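Long-range contacts in DNA polymerase III subunit beta (Deinococcus radiodurans, PDB 4TRT), which probably tethers DNA polymerases and other proteins to DNA as a ring-shaped head-to-tail homodimer, giving them processivity: residues E13-L18 / L43-T48; R20-R25 / V70-F75; I52-F57 / D222-N227; Q77-L82 / L96-G101. All coordinates share one frame; numbering follows the deposited sequence.

Contact 1: residues E13-L18 / L43-T48; sequences EGLGLL and LTLSGT
L18 and L45 carry most of this meeting between helix 8-21 and strand 42-48 in the N-terminal domain. The short segments run almost parallel, 9° apart, with their axes 8.9 Å from each other. The dense part is around L18, whose CB points toward the strand. Its CD2 settles on the backbone between S46 and G47, 3.7 Å from S46 C and 3.6 Å from G47 N. The other branch of L18 leans on L45, though its exact fit in the model is doubtful. L45 reaches back one turn up the helix: with CG anti to the carbonyl carbon (chi1 -48°), its CD1 comes to lie 4.0 Å from G14 C, against bare helix backbone.

Things are slacker at L15, which crosses L45 at about a right angle and offers CD2 to L45 CD1 at 4.0 Å. L15 also packs on L34 of the sheet and on F75, A76 and V79 of helix 72-81, so it is buried although it gives L45 little. The solvent side is at E13, which is exposed and makes a salt bridge with K9 through OE2; G16 and L17 are partly exposed. On the strand, T44 points away from the helix. No hydrogen bond links the two segments, and the leucines meet carbon to carbon or against backbone, which implies that helix and sheet are held here by hydrophobic burial and close fit.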
loop_
_atom_site.group_PDB
_atom_site.type_symbol
_atom_site.label_atom_id
_atom_site.label_comp_id
_atom_site.label_asym_id
_atom_site.label_seq_id
_atom_site.Cartn_x
_atom_site.Cartn_y
_atom_site.Cartn_z
ATOM N N GLU A 13 2.643 -17.657 -11.666
ATOM C CA GLU A 13 3.814 -17.702 -10.787
ATOM C C GLU A 13 5.072 -17.340 -11.539
ATOM O O GLU A 13 5.850 -16.521 -11.072
ATOM C CB GLU A 13 3.987 -19.072 -10.146
ATOM C CG GLU A 13 3.045 -19.311 -8.990
ATOM C CD GLU A 13 3.255 -20.664 -8.345
ATOM O OE1 GLU A 13 4.432 -21.086 -8.210
ATOM O OE2 GLU A 13 2.243 -21.297 -7.980
ATOM N N GLY A 14 5.253 -17.922 -12.714
ATOM C CA GLY A 14 6.434 -17.651 -13.507
ATOM C C GLY A 14 6.496 -16.206 -13.973
ATOM O O GLY A 14 7.542 -15.558 -13.882
ATOM N N LEU A 15 5.383 -15.714 -14.501
ATOM C CA LEU A 15 5.324 -14.359 -15.032
ATOM C C LEU A 15 5.514 -13.322 -13.941
ATOM O O LEU A 15 6.128 -12.274 -14.185
ATOM C CB LEU A 15 4.004 -14.107 -15.768
ATOM C CG LEU A 15 3.814 -14.829 -17.096
ATOM C CD1 LEU A 15 2.381 -14.647 -17.601
ATOM C CD2 LEU A 15 4.830 -14.349 -18.126
ATOM N N GLY A 16 4.994 -13.619 -12.756
ATOM C CA GLY A 16 5.176 -12.770 -11.581
ATOM C C GLY A 16 6.643 -12.599 -11.212
ATOM O O GLY A 16 7.080 -11.499 -10.846
ATOM N N LEU A 17 7.405 -13.684 -11.300
ATOM C CA LEU A 17 8.832 -13.623 -11.012
ATOM C C LEU A 17 9.557 -12.808 -12.085
ATOM O O LEU A 17 10.388 -11.961 -11.768
ATOM C CB LEU A 17 9.431 -15.034 -10.904
ATOM C CG LEU A 17 8.997 -15.927 -9.730
ATOM C CD1 LEU A 17 9.546 -17.340 -9.923
ATOM C CD2 LEU A 17 9.404 -15.387 -8.359
ATOM N N LEU A 18 9.236 -13.064 -13.350
ATOM C CA LEU A 18 9.920 -12.404 -14.457
ATOM C C LEU A 18 9.584 -10.924 -14.564
ATOM O O LEU A 18 10.458 -10.117 -14.854
ATOM C CB LEU A 18 9.631 -13.105 -15.787
ATOM C CG LEU A 18 10.587 -14.276 -15.939
ATOM C CD1 LEU A 18 9.973 -15.422 -16.707
ATOM C CD2 LEU A 18 11.911 -13.812 -16.531
ATOM N N LEU A 43 6.949 -24.477 -21.259
ATOM C CA LEU A 43 7.375 -23.153 -21.650
ATOM C C LEU A 43 8.524 -22.732 -20.742
ATOM O O LEU A 43 8.450 -22.892 -19.525
ATOM C CB LEU A 43 6.233 -22.146 -21.476
ATOM C CG LEU A 43 4.812 -22.460 -21.971
ATOM C CD1 LEU A 43 3.827 -21.539 -21.275
ATOM C CD2 LEU A 43 4.677 -22.314 -23.469
ATOM N N THR A 44 9.563 -22.160 -21.334
ATOM C CA THR A 44 10.624 -21.513 -20.570
ATOM C C THR A 44 10.484 -20.013 -20.791
ATOM O O THR A 44 10.575 -19.536 -21.915
ATOM C CB THR A 44 12.000 -22.035 -21.009
ATOM O OG1 THR A 44 12.052 -23.434 -20.744
ATOM C CG2 THR A 44 13.152 -21.363 -20.248
ATOM N N LEU A 45 10.218 -19.299 -19.702
ATOM C CA LEU A 45 10.051 -17.852 -19.701
ATOM C C LEU A 45 11.370 -17.223 -19.255
ATOM O O LEU A 45 11.893 -17.586 -18.199
ATOM C CB LEU A 45 8.945 -17.455 -18.710
ATOM C CG LEU A 45 7.606 -18.207 -18.756
ATOM C CD1 LEU A 45 6.714 -17.849 -17.576
ATOM C CD2 LEU A 45 6.878 -17.916 -20.059
ATOM N N SER A 46 11.911 -16.282 -20.031
ATOM C CA SER A 46 13.179 -15.690 -19.649
ATOM C C SER A 46 13.287 -14.195 -19.985
ATOM O O SER A 46 12.564 -13.664 -20.855
ATOM C CB SER A 46 14.338 -16.495 -20.253
ATOM O OG SER A 46 14.507 -16.207 -21.630
ATOM N N GLY A 47 14.188 -13.533 -19.264
ATOM C CA GLY A 47 14.475 -12.115 -19.472
ATOM C C GLY A 47 15.679 -11.628 -18.681
ATOM O O GLY A 47 16.319 -12.393 -17.947
ATOM N N THR A 48 16.001 -10.348 -18.840
ATOM C CA THR A 48 17.158 -9.770 -18.190
ATOM C C THR A 48 16.861 -8.327 -17.806
ATOM O O THR A 48 15.982 -7.695 -18.395
ATOM C CB THR A 48 18.394 -9.821 -19.108
ATOM O OG1 THR A 48 19.559 -9.385 -18.396
ATOM C CG2 THR A 48 18.194 -8.917 -20.325
#

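Contact 2: residues R20-R25 / V70-F75; sequences RVIPSR and VPAHLF
I22 meets A72 and S24 meets H73 where the chain leaving helix 8-21 passes the start of helix 72-81, in the N-terminal domain of the ring-forming beta subunit, whose two helices pack against antiparallel sheets. P71 occupies the N-cap position of the second helix, so A72 and H73 both belong to its first turn. I22 points at that turn, and it can be followed outward. Its CB is 4.1 Å from A72 CB; the CG2 branch closes in to 3.8 Å from that same methyl. CG1 lies anti to the carbonyl carbon (chi1 -61°) and carries the chain on to CD1, which ends 3.6 Å from A72 CB and also packs on G47. One alanine methyl is thus straddled by both branches of the isoleucine, with L34 of the sheet touching both residues.

Nearer the solvent, H73 reaches across to the loop. NE2 makes a weak hydrogen bond to the carbonyl oxygen of E19, which may help set the rotation of the ring. P23 O, close to the ring obliquely, is buried without a polar partner. L74, next along, packs on Y293 of the second subunit. Over one face of the imidazole sits S24 CB in a CH-pi contact, 3.8 Å from the centroid and 11° off the ring normal.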
loop_
_atom_site.group_PDB
_atom_site.type_symbol
_atom_site.label_atom_id
_atom_site.label_comp_id
_atom_site.label_asym_id
_atom_site.label_seq_id
_atom_site.Cartn_x
_atom_site.Cartn_y
_atom_site.Cartn_z
ATOM N N ARG A 20 9.011 -8.852 -12.190
ATOM C CA ARG A 20 9.747 -8.070 -11.196
ATOM C C ARG A 20 11.204 -7.794 -11.602
ATOM O O ARG A 20 11.761 -6.808 -11.160
ATOM C CB ARG A 20 9.669 -8.673 -9.791
ATOM C CG ARG A 20 8.362 -8.341 -9.072
ATOM C CD ARG A 20 8.318 -9.016 -7.718
ATOM N NE ARG A 20 8.661 -10.438 -7.829
ATOM C CZ ARG A 20 8.748 -11.276 -6.801
ATOM N NH1 ARG A 20 8.468 -10.867 -5.568
ATOM N NH2 ARG A 20 9.100 -12.538 -7.020
ATOM N N VAL A 21 11.786 -8.639 -12.457
ATOM C CA VAL A 21 13.155 -8.460 -12.986
ATOM C C VAL A 21 13.190 -7.623 -14.273
ATOM O O VAL A 21 13.962 -6.660 -14.389
ATOM C CB VAL A 21 13.801 -9.835 -13.259
ATOM C CG1 VAL A 21 15.141 -9.692 -13.973
ATOM C CG2 VAL A 21 13.959 -10.603 -11.956
ATOM N N ILE A 22 12.357 -7.994 -15.244
ATOM C CA ILE A 22 12.329 -7.304 -16.530
ATOM C C ILE A 22 11.866 -5.861 -16.300
ATOM O O ILE A 22 10.849 -5.646 -15.627
ATOM C CB ILE A 22 11.415 -8.038 -17.541
ATOM C CG1 ILE A 22 11.948 -9.447 -17.790
ATOM C CG2 ILE A 22 11.330 -7.272 -18.853
ATOM C CD1 ILE A 22 11.068 -10.362 -18.620
ATOM N N PRO A 23 12.601 -4.865 -16.848
ATOM C CA PRO A 23 12.139 -3.475 -16.745
ATOM C C PRO A 23 10.832 -3.224 -17.486
ATOM O O PRO A 23 10.569 -3.852 -18.515
ATOM C CB PRO A 23 13.292 -2.653 -17.383
ATOM C CG PRO A 23 14.463 -3.567 -17.429
ATOM C CD PRO A 23 13.920 -4.964 -17.504
ATOM N N SER A 24 10.000 -2.338 -16.951
ATOM C CA SER A 24 8.756 -1.950 -17.621
ATOM C C SER A 24 8.998 -0.820 -18.625
ATOM O O SER A 24 8.194 -0.619 -19.518
ATOM C CB SER A 24 7.695 -1.522 -16.592
ATOM O OG SER A 24 8.239 -0.548 -15.710
ATOM N N ARG A 25 10.094 -0.086 -18.465
ATOM C CA ARG A 25 10.449 1.018 -19.350
ATOM C C ARG A 25 11.917 0.950 -19.755
ATOM O O ARG A 25 12.763 0.762 -18.899
ATOM C CB ARG A 25 10.229 2.351 -18.642
ATOM C CG ARG A 25 8.845 2.954 -18.821
ATOM C CD ARG A 25 8.885 4.479 -18.735
ATOM N NE ARG A 25 7.603 5.076 -19.146
ATOM C CZ ARG A 25 6.661 5.559 -18.328
ATOM N NH1 ARG A 25 6.815 5.551 -17.006
ATOM N NH2 ARG A 25 5.541 6.067 -18.842
ATOM N N VAL A 70 7.250 -11.110 -26.258
ATOM C CA VAL A 70 6.098 -10.255 -26.023
ATOM C C VAL A 70 6.457 -9.294 -24.878
ATOM O O VAL A 70 7.335 -9.606 -24.070
ATOM C CB VAL A 70 4.833 -11.061 -25.625
ATOM C CG1 VAL A 70 4.144 -11.677 -26.833
ATOM C CG2 VAL A 70 5.182 -12.116 -24.575
ATOM N N PRO A 71 5.800 -8.123 -24.809
ATOM C CA PRO A 71 6.042 -7.217 -23.676
ATOM C C PRO A 71 5.696 -7.923 -22.352
ATOM O O PRO A 71 4.570 -8.415 -22.188
ATOM C CB PRO A 71 5.101 -6.034 -23.939
ATOM C CG PRO A 71 4.671 -6.157 -25.361
ATOM C CD PRO A 71 4.743 -7.618 -25.704
ATOM N N ALA A 72 6.665 -7.985 -21.442
ATOM C CA ALA A 72 6.558 -8.814 -20.255
ATOM C C ALA A 72 5.433 -8.389 -19.314
ATOM O O ALA A 72 4.692 -9.242 -18.825
ATOM C CB ALA A 72 7.887 -8.850 -19.508
ATOM N N HIS A 73 5.296 -7.091 -19.055
ATOM C CA HIS A 73 4.322 -6.638 -18.048
ATOM C C HIS A 73 2.909 -6.707 -18.542
ATOM O O HIS A 73 1.993 -7.081 -17.795
ATOM C CB HIS A 73 4.676 -5.255 -17.533
ATOM C CG HIS A 73 5.970 -5.234 -16.779
ATOM N ND1 HIS A 73 7.166 -5.243 -17.413
ATOM C CD2 HIS A 73 6.244 -5.248 -15.413
ATOM C CE1 HIS A 73 8.149 -5.265 -16.509
ATOM N NE2 HIS A 73 7.597 -5.264 -15.282
ATOM N N LEU A 74 2.716 -6.370 -19.808
ATOM C CA LEU A 74 1.411 -6.492 -20.433
ATOM C C LEU A 74 0.935 -7.950 -20.443
ATOM O O LEU A 74 -0.202 -8.217 -20.111
ATOM C CB LEU A 74 1.436 -5.920 -21.857
ATOM C CG LEU A 74 0.140 -6.044 -22.660
ATOM C CD1 LEU A 74 -1.014 -5.435 -21.868
ATOM C CD2 LEU A 74 0.289 -5.330 -23.994
ATOM N N PHE A 75 1.812 -8.878 -20.822
ATOM C CA PHE A 75 1.467 -10.295 -20.871
ATOM C C PHE A 75 1.110 -10.831 -19.482
ATOM O O PHE A 75 0.137 -11.552 -19.332
ATOM C CB PHE A 75 2.609 -11.094 -21.498
ATOM C CG PHE A 75 2.341 -12.572 -21.645
ATOM C CD1 PHE A 75 1.127 -13.044 -22.127
ATOM C CD2 PHE A 75 3.334 -13.495 -21.373
ATOM C CE1 PHE A 75 0.895 -14.401 -22.270
ATOM C CE2 PHE A 75 3.111 -14.858 -21.535
ATOM C CZ PHE A 75 1.877 -15.308 -21.976
#

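Contact 3: residues I52-F57 / D222-N227; sequences IDLSCF and DRVKMN
D53 with N227 and S55 with K225 are hydrogen-bonded pairs, L54 with M226 and C56 with V224 non-hydrogen-bonded ones, in an antiparallel ladder whose strand axes approach to 4.6 Å at 168°. Four backbone bonds serve the two hydrogen-bonded pairs, and a fifth, F57 N to R223 O at 2.8 Å, closes the end of the ladder.

Side chains alternate between two faces. On one, N227 ND2 gives D53 OD2 a nearly straight bond of 3.1 Å, taken on the anti lone pair of the carboxylate; the acceptor lies in the amide plane, although the two flat groups are turned 76° apart. Both ends have further partners: T48 OG1 bonds D53 OD1, T218 OG1 bonds N227 OD1, and S119 O takes another bond from ND2. F120 lies against this face, touching D53, S55, K225 and N227.

The other face is apolar and tight. M226, bent at chi3 (-81°), brings CE to 3.4 Å from I52 CD1, while L54 CD1 presses on V224 CG1 at 3.3 Å, both closer than usual for carbons. Helices 8-21 and 193-202 pack over these residues.

At the exposed end a water accepts from R223 NH1 at 3.1 Å and donates weakly to F57 O.

Since the segments come from the N-terminal and central domains, the pairing makes one continuous sheet across the domain boundary. Five of the six direct hydrogen bonds across the joint are backbone to backbone, so its register is set mainly by the peptide ladder, with the D53-N227 side-chain bond on one face and apolar packing on the other.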
loop_
_atom_site.group_PDB
_atom_site.type_symbol
_atom_site.label_atom_id
_atom_site.label_comp_id
_atom_site.label_asym_id
_atom_site.label_seq_id
_atom_site.Cartn_x
_atom_site.Cartn_y
_atom_site.Cartn_z
ATOM N N ILE A 52 20.999 -9.059 -13.823
ATOM C CA ILE A 52 20.716 -10.488 -13.707
ATOM C C ILE A 52 19.945 -10.997 -14.914
ATOM O O ILE A 52 19.273 -10.235 -15.581
ATOM C CB ILE A 52 19.998 -10.855 -12.383
ATOM C CG1 ILE A 52 18.567 -10.325 -12.331
ATOM C CG2 ILE A 52 20.795 -10.379 -11.177
ATOM C CD1 ILE A 52 17.690 -11.089 -11.356
ATOM N N ASP A 53 20.062 -12.298 -15.183
ATOM C CA ASP A 53 19.189 -12.996 -16.122
ATOM C C ASP A 53 18.378 -13.977 -15.318
ATOM O O ASP A 53 18.881 -14.565 -14.367
ATOM C CB ASP A 53 19.963 -13.804 -17.173
ATOM C CG ASP A 53 21.079 -13.023 -17.824
ATOM O OD1 ASP A 53 20.885 -11.822 -18.083
ATOM O OD2 ASP A 53 22.144 -13.625 -18.092
ATOM N N LEU A 54 17.139 -14.186 -15.737
ATOM C CA LEU A 54 16.238 -15.090 -15.045
ATOM C C LEU A 54 15.478 -15.933 -16.050
ATOM O O LEU A 54 15.051 -15.436 -17.099
ATOM C CB LEU A 54 15.268 -14.277 -14.192
ATOM C CG LEU A 54 14.261 -15.013 -13.323
ATOM C CD1 LEU A 54 14.971 -15.806 -12.227
ATOM C CD2 LEU A 54 13.279 -14.010 -12.745
ATOM N N SER A 55 15.306 -17.205 -15.708
ATOM C CA SER A 55 14.570 -18.156 -16.509
ATOM C C SER A 55 13.660 -18.945 -15.587
ATOM O O SER A 55 14.090 -19.361 -14.512
ATOM C CB SER A 55 15.540 -19.104 -17.189
ATOM O OG SER A 55 14.873 -19.871 -18.145
ATOM N N CYS A 56 12.415 -19.148 -16.000
ATOM C CA CYS A 56 11.473 -19.954 -15.233
ATOM C C CYS A 56 10.776 -20.936 -16.152
ATOM O O CYS A 56 10.246 -20.555 -17.202
ATOM C CB CYS A 56 10.427 -19.086 -14.538
ATOM S SG CYS A 56 9.463 -20.036 -13.331
ATOM N N PHE A 57 10.757 -22.197 -15.741
ATOM C CA PHE A 57 10.069 -23.237 -16.494
ATOM C C PHE A 57 8.619 -23.385 -16.020
ATOM O O PHE A 57 8.359 -23.482 -14.823
ATOM C CB PHE A 57 10.795 -24.566 -16.342
ATOM C CG PHE A 57 10.127 -25.708 -17.060
ATOM C CD1 PHE A 57 10.258 -25.848 -18.434
ATOM C CD2 PHE A 57 9.391 -26.657 -16.362
ATOM C CE1 PHE A 57 9.655 -26.905 -19.105
ATOM C CE2 PHE A 57 8.789 -27.718 -17.027
ATOM C CZ PHE A 57 8.922 -27.837 -18.400
ATOM N N ASP A 222 14.193 -25.463 -8.106
ATOM C CA ASP A 222 13.003 -25.983 -8.731
ATOM C C ASP A 222 12.428 -24.935 -9.701
ATOM O O ASP A 222 11.857 -23.919 -9.289
ATOM C CB ASP A 222 12.028 -26.375 -7.611
ATOM C CG ASP A 222 10.608 -26.504 -8.076
ATOM O OD1 ASP A 222 10.314 -27.471 -8.796
ATOM O OD2 ASP A 222 9.781 -25.649 -7.693
ATOM N N ARG A 223 12.639 -25.179 -10.989
ATOM C CA ARG A 223 12.053 -24.392 -12.091
ATOM C C ARG A 223 12.687 -23.031 -12.419
ATOM O O ARG A 223 12.470 -22.541 -13.521
ATOM C CB ARG A 223 10.535 -24.241 -11.925
ATOM C CG ARG A 223 9.782 -25.561 -12.045
ATOM C CD ARG A 223 8.326 -25.377 -11.734
ATOM N NE ARG A 223 7.591 -26.636 -11.821
ATOM C CZ ARG A 223 6.278 -26.737 -11.663
ATOM N NH1 ARG A 223 5.540 -25.655 -11.435
ATOM N NH2 ARG A 223 5.690 -27.927 -11.740
ATOM N N VAL A 224 13.453 -22.424 -11.506
ATOM C CA VAL A 224 14.104 -21.146 -11.790
ATOM C C VAL A 224 15.612 -21.278 -11.967
ATOM O O VAL A 224 16.255 -22.031 -11.232
ATOM C CB VAL A 224 13.862 -20.120 -10.662
ATOM C CG1 VAL A 224 14.664 -18.860 -10.924
ATOM C CG2 VAL A 224 12.388 -19.776 -10.535
ATOM N N LYS A 225 16.163 -20.544 -12.936
ATOM C CA LYS A 225 17.603 -20.376 -13.101
ATOM C C LYS A 225 17.921 -18.880 -13.116
ATOM O O LYS A 225 17.239 -18.106 -13.795
ATOM C CB LYS A 225 18.074 -20.994 -14.411
ATOM C CG LYS A 225 17.553 -22.398 -14.671
ATOM C CD LYS A 225 18.180 -22.971 -15.930
ATOM C CE LYS A 225 17.946 -24.465 -16.082
ATOM N NZ LYS A 225 16.715 -24.727 -16.853
ATOM N N MET A 226 18.950 -18.464 -12.383
ATOM C CA MET A 226 19.326 -17.048 -12.338
ATOM C C MET A 226 20.809 -16.899 -12.553
ATOM O O MET A 226 21.600 -17.575 -11.869
ATOM C CB MET A 226 18.938 -16.423 -10.994
ATOM C CG MET A 226 19.238 -14.932 -10.909
ATOM S SD MET A 226 18.867 -14.168 -9.327
ATOM C CE MET A 226 17.111 -13.899 -9.463
ATOM N N ASN A 227 21.182 -16.012 -13.478
ATOM C CA ASN A 227 22.566 -15.581 -13.655
ATOM C C ASN A 227 22.763 -14.252 -12.942
ATOM O O ASN A 227 21.938 -13.335 -13.075
ATOM C CB ASN A 227 22.934 -15.386 -15.137
ATOM C CG ASN A 227 22.947 -16.677 -15.932
ATOM O OD1 ASN A 227 23.168 -17.760 -15.383
ATOM N ND2 ASN A 227 22.739 -16.564 -17.254
HETATM O O HOH W 1 6.081 -22.817 -12.511
#

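Contact 4: residues Q77-L82 / L96-G101; sequences QIVRNL and LSVRSG
No flat group comes between L82 and V98, the pair at the middle of this contact; the strand's guanidinium, that of R99, lies on the far side. S97 CB rests over one face of it, 3.6 Å above the plane and offset toward the rim, while NH1 makes a salt bridge to E90 on the neighbouring strand.

V98 looks the other way, toward the helix. CG1 stands anti to the backbone N (chi1 -174°), and that branch meets the three aliphatic side chains that 77-82 brings to the strand: L82 CD1 at 4.0 Å, I78 CG2 at 4.4 Å and V79 CG2 at 4.5 Å. CG2 packs on the ring of F75, one turn earlier in the same helix.

This is helix-on-sheet packing within the N-terminal domain: helix 72-81 lies on the antiparallel sheet that includes strands 86-92, 95-100 and 103-108. I78 extends the apolar layer to F105 and L107, and V79 turns to L11 of helix 8-21.

L82 follows the last turn, its N bonded to V79 O at 3.1 Å. Its CB points toward the strand, and its side chain lies slantwise across V98, also touching V87 and S103. CD1 of L82 reaches S100 CB at 4.3 Å, a looser touch; S100 OG is bonded to L86 O instead. On the helix, N81 O accepts a hydrogen bond from R263 NE of the second subunit.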
loop_
_atom_site.group_PDB
_atom_site.type_symbol
_atom_site.label_atom_id
_atom_site.label_comp_id
_atom_site.label_asym_id
_atom_site.label_seq_id
_atom_site.Cartn_x
_atom_site.Cartn_y
_atom_site.Cartn_z
ATOM N N GLN A 77 -0.017 -9.069 -16.979
ATOM C CA GLN A 77 -1.264 -8.433 -16.580
ATOM C C GLN A 77 -2.470 -9.117 -17.218
ATOM O O GLN A 77 -3.499 -9.325 -16.572
ATOM C CB GLN A 77 -1.216 -6.941 -16.941
ATOM C CG GLN A 77 -2.502 -6.168 -16.667
ATOM C CD GLN A 77 -2.359 -4.695 -17.017
ATOM O OE1 GLN A 77 -1.485 -4.318 -17.796
ATOM N NE2 GLN A 77 -3.207 -3.860 -16.440
ATOM N N ILE A 78 -2.362 -9.431 -18.504
ATOM C CA ILE A 78 -3.449 -10.105 -19.222
ATOM C C ILE A 78 -3.730 -11.477 -18.583
ATOM O O ILE A 78 -4.886 -11.833 -18.328
ATOM C CB ILE A 78 -3.095 -10.238 -20.713
ATOM C CG1 ILE A 78 -3.246 -8.884 -21.416
ATOM C CG2 ILE A 78 -3.936 -11.310 -21.391
ATOM C CD1 ILE A 78 -2.679 -8.896 -22.836
ATOM N N VAL A 79 -2.671 -12.214 -18.273
ATOM C CA VAL A 79 -2.839 -13.560 -17.705
ATOM C C VAL A 79 -3.444 -13.480 -16.303
ATOM O O VAL A 79 -4.376 -14.202 -15.991
ATOM C CB VAL A 79 -1.514 -14.349 -17.698
ATOM C CG1 VAL A 79 -1.665 -15.703 -16.976
ATOM C CG2 VAL A 79 -1.029 -14.570 -19.117
ATOM N N ARG A 80 -2.951 -12.556 -15.489
ATOM C CA ARG A 80 -3.501 -12.334 -14.164
ATOM C C ARG A 80 -4.996 -12.040 -14.178
ATOM O O ARG A 80 -5.716 -12.551 -13.335
ATOM C CB ARG A 80 -2.739 -11.193 -13.519
ATOM C CG ARG A 80 -3.245 -10.673 -12.183
ATOM C CD ARG A 80 -2.397 -9.497 -11.721
ATOM N NE ARG A 80 -0.986 -9.737 -11.975
ATOM C CZ ARG A 80 -0.153 -8.929 -12.636
ATOM N NH1 ARG A 80 -0.537 -7.756 -13.123
ATOM N NH2 ARG A 80 1.109 -9.298 -12.785
ATOM N N ASN A 81 -5.449 -11.247 -15.149
ATOM C CA ASN A 81 -6.842 -10.828 -15.233
ATOM C C ASN A 81 -7.784 -11.879 -15.818
ATOM O O ASN A 81 -8.998 -11.697 -15.798
ATOM C CB ASN A 81 -6.956 -9.539 -16.072
ATOM C CG ASN A 81 -6.366 -8.323 -15.377
ATOM O OD1 ASN A 81 -6.202 -8.309 -14.153
ATOM N ND2 ASN A 81 -6.059 -7.277 -16.156
ATOM N N LEU A 82 -7.241 -12.956 -16.374
ATOM C CA LEU A 82 -8.072 -13.988 -16.959
ATOM C C LEU A 82 -8.906 -14.662 -15.863
ATOM O O LEU A 82 -8.452 -14.837 -14.727
ATOM C CB LEU A 82 -7.249 -15.029 -17.695
ATOM C CG LEU A 82 -6.612 -14.666 -19.014
ATOM C CD1 LEU A 82 -5.774 -15.858 -19.444
ATOM C CD2 LEU A 82 -7.633 -14.339 -20.093
ATOM N N LEU A 96 0.249 -13.372 -30.717
ATOM C CA LEU A 96 -0.002 -14.370 -29.679
ATOM C C LEU A 96 -1.444 -14.276 -29.179
ATOM O O LEU A 96 -1.871 -13.238 -28.652
ATOM C CB LEU A 96 0.932 -14.184 -28.494
ATOM C CG LEU A 96 0.741 -15.209 -27.360
ATOM C CD1 LEU A 96 1.324 -16.538 -27.824
ATOM C CD2 LEU A 96 1.365 -14.760 -26.044
ATOM N N SER A 97 -2.190 -15.366 -29.324
ATOM C CA SER A 97 -3.539 -15.436 -28.788
ATOM C C SER A 97 -3.499 -16.038 -27.380
ATOM O O SER A 97 -2.793 -17.025 -27.136
ATOM C CB SER A 97 -4.432 -16.251 -29.715
ATOM O OG SER A 97 -4.592 -15.554 -30.932
ATOM N N VAL A 98 -4.238 -15.430 -26.453
ATOM C CA VAL A 98 -4.277 -15.898 -25.063
ATOM C C VAL A 98 -5.763 -16.047 -24.713
ATOM O O VAL A 98 -6.514 -15.044 -24.719
ATOM C CB VAL A 98 -3.604 -14.900 -24.104
ATOM C CG1 VAL A 98 -3.514 -15.474 -22.697
ATOM C CG2 VAL A 98 -2.224 -14.476 -24.609
ATOM N N ARG A 99 -6.195 -17.291 -24.493
ATOM C CA ARG A 99 -7.616 -17.631 -24.419
ATOM C C ARG A 99 -7.939 -18.404 -23.165
ATOM O O ARG A 99 -7.189 -19.294 -22.765
ATOM C CB ARG A 99 -8.052 -18.516 -25.602
ATOM C CG ARG A 99 -8.015 -17.826 -26.943
ATOM C CD ARG A 99 -8.642 -18.695 -28.016
ATOM N NE ARG A 99 -8.471 -18.072 -29.319
ATOM C CZ ARG A 99 -7.538 -18.383 -30.218
ATOM N NH1 ARG A 99 -6.672 -19.362 -30.011
ATOM N NH2 ARG A 99 -7.500 -17.710 -31.365
ATOM N N SER A 100 -9.079 -18.070 -22.576
ATOM C CA SER A 100 -9.673 -18.864 -21.500
ATOM C C SER A 100 -11.168 -18.532 -21.463
ATOM O O SER A 100 -11.543 -17.365 -21.358
ATOM C CB SER A 100 -9.024 -18.547 -20.153
ATOM O OG SER A 100 -9.544 -19.420 -19.159
ATOM N N GLY A 101 -12.000 -19.560 -21.615
ATOM C CA GLY A 101 -13.448 -19.406 -21.685
ATOM C C GLY A 101 -13.875 -18.365 -22.713
ATOM O O GLY A 101 -13.563 -18.487 -23.889
#

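From the N terminus, helix 8-21 comes first, and contact 1 closes when strand 42-48 returns beneath it. Contact 2 starts at the end of that same helix, before contact 1 has closed, and finishes at 70-75, so the two cross. Contact 3 opens at 52-57, after contact 1 is complete but within the span of contact 2, which it also crosses; it closes only at 222-227 in the central domain. Contact 4 lies wholly within that long excursion, joining helix 72-81 to the second sheet of the N-terminal domain. F75 of contact 2 touches both contact 1 and contact 4, and V79 of contact 4 meets L15 of contact 1, while neighbouring strands 42-48 and 52-59 connect contact 1 to the interdomain sheet.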